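Glycoside hydrolase family 15, cellulose signaling associated protein envoy (Hypocrea jecorina, PDB 4WUJ) is a fungal LOV-domain photoreceptor that binds a flavin mononucleotide chromophore and links blue-light sensing to the response to oxidative stress. Local coordinates at residues H104-V109 with I127-A132. Numbering follows the deposited sequence.
Sequences HQEVQV and ILPLWA. With FMN (flavin mononucleotide), chain I.
V107 and I127 form an antiparallel hydrogen-bonded pair, and their side chains lie side by side and point the same way. CG1 of V107 rests 3.7 Å from CB of I127. V107 has chi1 55°, which places CG1 between its backbone N and carbonyl carbon and brings this methyl against I127. Two backbone bonds fix the pair. V107 N donates to I127 O at 3.1 Å, and I127 N donates to V107 O at 2.9 Å. The second is the straighter, with 165° at its hydrogen. I127 O also receives a CA-H...O contact from E106 CA at 3.3 Å. On the side of the sheet that V107 and I127 share, V107 packs on A100 and I127 on M97, both of helix 92-103. I127 has CG1 anti to its carbonyl carbon and CD1 extended beyond it, which carries CD1 to the flavin, 3.7 Å from FMN C9A.

P129 fills the other end of the contact. Its CG lies 3.6 Å from the carbonyl O of H104, and its CD lies 4.0 Å from CG of E106. E106 and P129 run at a slant to each other and touch through these two carbons. Beyond CG the E106 chain runs extended, and its carboxylate is held outside this pair of segments, by a salt bridge to R24 and a hydrogen bond from T28 N. H104 closes helix 92-103 in a Schellman motif, from which the chain turns into strand 107-114. The contact ties the open end of the hairpin 107-114/120-129 together in a PAS-fold LOV domain, where the antiparallel sheet forms one wall of the flavin pocket.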
# COMPACT_ATOMS: atom_id res chain seq x y z
N HIS C 104 19.05 -8.23 12.58
CA HIS C 104 18.62 -7.85 11.23
C HIS C 104 18.11 -9.06 10.45
O HIS C 104 18.39 -9.22 9.27
CB HIS C 104 19.76 -7.20 10.45
CG HIS C 104 20.30 -5.98 11.11
ND1 HIS C 104 21.21 -5.15 10.50
CD2 HIS C 104 20.06 -5.44 12.33
CE1 HIS C 104 21.51 -4.15 11.32
NE2 HIS C 104 20.81 -4.31 12.43
N GLN C 105 17.35 -9.92 11.13
CA GLN C 105 16.81 -11.12 10.51
C GLN C 105 15.32 -10.96 10.30
O GLN C 105 14.60 -10.48 11.19
CB GLN C 105 17.00 -12.35 11.40
CG GLN C 105 18.40 -12.95 11.43
CD GLN C 105 18.57 -13.89 12.61
OE1 GLN C 105 17.61 -14.16 13.34
NE2 GLN C 105 19.79 -14.39 12.80
N GLU C 106 14.87 -11.43 9.14
CA GLU C 106 13.45 -11.62 8.87
C GLU C 106 12.89 -12.44 9.98
O GLU C 106 13.58 -13.33 10.47
CB GLU C 106 13.25 -12.40 7.57
CG GLU C 106 13.53 -11.61 6.34
CD GLU C 106 13.62 -12.48 5.09
OE1 GLU C 106 12.75 -13.38 4.90
OE2 GLU C 106 14.56 -12.22 4.30
N VAL C 107 11.63 -12.21 10.32
CA VAL C 107 10.99 -13.01 11.31
C VAL C 107 9.51 -12.92 11.14
O VAL C 107 8.96 -11.89 10.76
CB VAL C 107 11.34 -12.53 12.73
CG1 VAL C 107 11.01 -11.04 12.90
CG2 VAL C 107 10.62 -13.35 13.78
N GLN C 108 8.85 -14.02 11.43
CA GLN C 108 7.41 -14.01 11.37
C GLN C 108 6.89 -14.82 12.52
O GLN C 108 7.25 -16.00 12.69
CB GLN C 108 6.91 -14.55 10.02
CG GLN C 108 5.41 -14.67 9.93
CD GLN C 108 4.95 -15.17 8.56
OE1 GLN C 108 5.26 -16.29 8.15
NE2 GLN C 108 4.24 -14.32 7.83
N VAL C 109 6.06 -14.17 13.32
CA VAL C 109 5.45 -14.78 14.47
C VAL C 109 4.00 -14.39 14.52
O VAL C 109 3.53 -13.53 13.80
CB VAL C 109 6.11 -14.28 15.81
CG1 VAL C 109 7.62 -14.25 15.69
CG2 VAL C 109 5.55 -12.92 16.20
N ILE C 127 8.44 -9.08 10.27
CA ILE C 127 9.35 -7.97 10.32
C ILE C 127 10.50 -8.24 9.40
O ILE C 127 11.14 -9.29 9.47
CB ILE C 127 9.81 -7.72 11.79
CG1 ILE C 127 8.56 -7.54 12.65
CG2 ILE C 127 10.73 -6.51 11.86
CD1 ILE C 127 8.75 -7.49 14.12
N LEU C 128 10.75 -7.31 8.51
CA LEU C 128 11.84 -7.42 7.57
C LEU C 128 12.84 -6.27 7.72
O LEU C 128 12.46 -5.14 7.99
CB LEU C 128 11.27 -7.46 6.14
CG LEU C 128 10.23 -8.57 5.96
CD1 LEU C 128 8.79 -8.09 6.13
CD2 LEU C 128 10.39 -9.18 4.61
N PRO C 129 14.13 -6.56 7.54
CA PRO C 129 15.21 -5.57 7.53
C PRO C 129 15.36 -4.84 6.21
O PRO C 129 15.17 -5.44 5.15
CB PRO C 129 16.45 -6.44 7.73
CG PRO C 129 16.08 -7.74 6.99
CD PRO C 129 14.64 -7.93 7.42
N LEU C 130 15.73 -3.56 6.26
CA LEU C 130 16.17 -2.82 5.09
C LEU C 130 17.68 -2.62 5.11
O LEU C 130 18.35 -2.99 6.07
CB LEU C 130 15.50 -1.44 5.04
CG LEU C 130 14.28 -1.34 4.15
CD1 LEU C 130 13.27 -2.44 4.53
CD2 LEU C 130 13.66 0.07 4.23
N TRP C 131 18.22 -2.04 4.04
CA TRP C 131 19.62 -1.60 4.00
C TRP C 131 19.72 -0.11 4.38
O TRP C 131 18.76 0.66 4.21
CB TRP C 131 20.25 -1.90 2.63
CG TRP C 131 19.82 -1.01 1.45
CD1 TRP C 131 19.79 0.37 1.41
CD2 TRP C 131 19.40 -1.45 0.13
NE1 TRP C 131 19.36 0.80 0.17
CE2 TRP C 131 19.12 -0.28 -0.63
CE3 TRP C 131 19.22 -2.71 -0.47
CZ2 TRP C 131 18.67 -0.35 -1.98
CZ3 TRP C 131 18.77 -2.77 -1.82
CH2 TRP C 131 18.50 -1.59 -2.54
N ALA C 132 20.88 0.29 4.90
CA ALA C 132 21.10 1.69 5.31
C ALA C 132 20.72 2.66 4.19
O ALA C 132 21.33 2.65 3.12
CB ALA C 132 22.55 1.92 5.74
N1 FMN I . 5.03 -6.06 18.14
C2 FMN I . 3.69 -6.40 18.21
O2 FMN I . 3.24 -6.93 19.23
N3 FMN I . 2.85 -6.14 17.14
C4 FMN I . 3.31 -5.55 15.99
O4 FMN I . 2.53 -5.32 15.07
C4A FMN I . 4.67 -5.19 15.90
N5 FMN I . 5.16 -4.58 14.76
C5A FMN I . 6.49 -4.25 14.68
C6 FMN I . 6.94 -3.66 13.52
C7 FMN I . 8.27 -3.28 13.40
C7M FMN I . 8.72 -2.65 12.12
C8 FMN I . 9.16 -3.52 14.48
C8M FMN I . 10.61 -3.11 14.36
C9 FMN I . 8.69 -4.13 15.64
C9A FMN I . 7.35 -4.50 15.75
N10 FMN I . 6.85 -5.11 16.91
C10 FMN I . 5.51 -5.45 16.98
C1' FMN I . 7.70 -5.48 18.11
C2' FMN I . 8.00 -4.43 19.15
O2' FMN I . 8.08 -3.17 18.53
C3' FMN I . 9.30 -4.86 19.90
O3' FMN I . 10.38 -5.01 18.98
C4' FMN I . 9.09 -6.19 20.66
O4' FMN I . 8.13 -5.96 21.68
C5' FMN I . 10.38 -6.78 21.23
O5' FMN I . 11.11 -5.80 21.95
P FMN I . 10.83 -5.53 23.50
O1P FMN I . 11.70 -4.34 23.86
O2P FMN I . 9.42 -5.20 23.85
O3P FMN I . 11.25 -6.74 24.28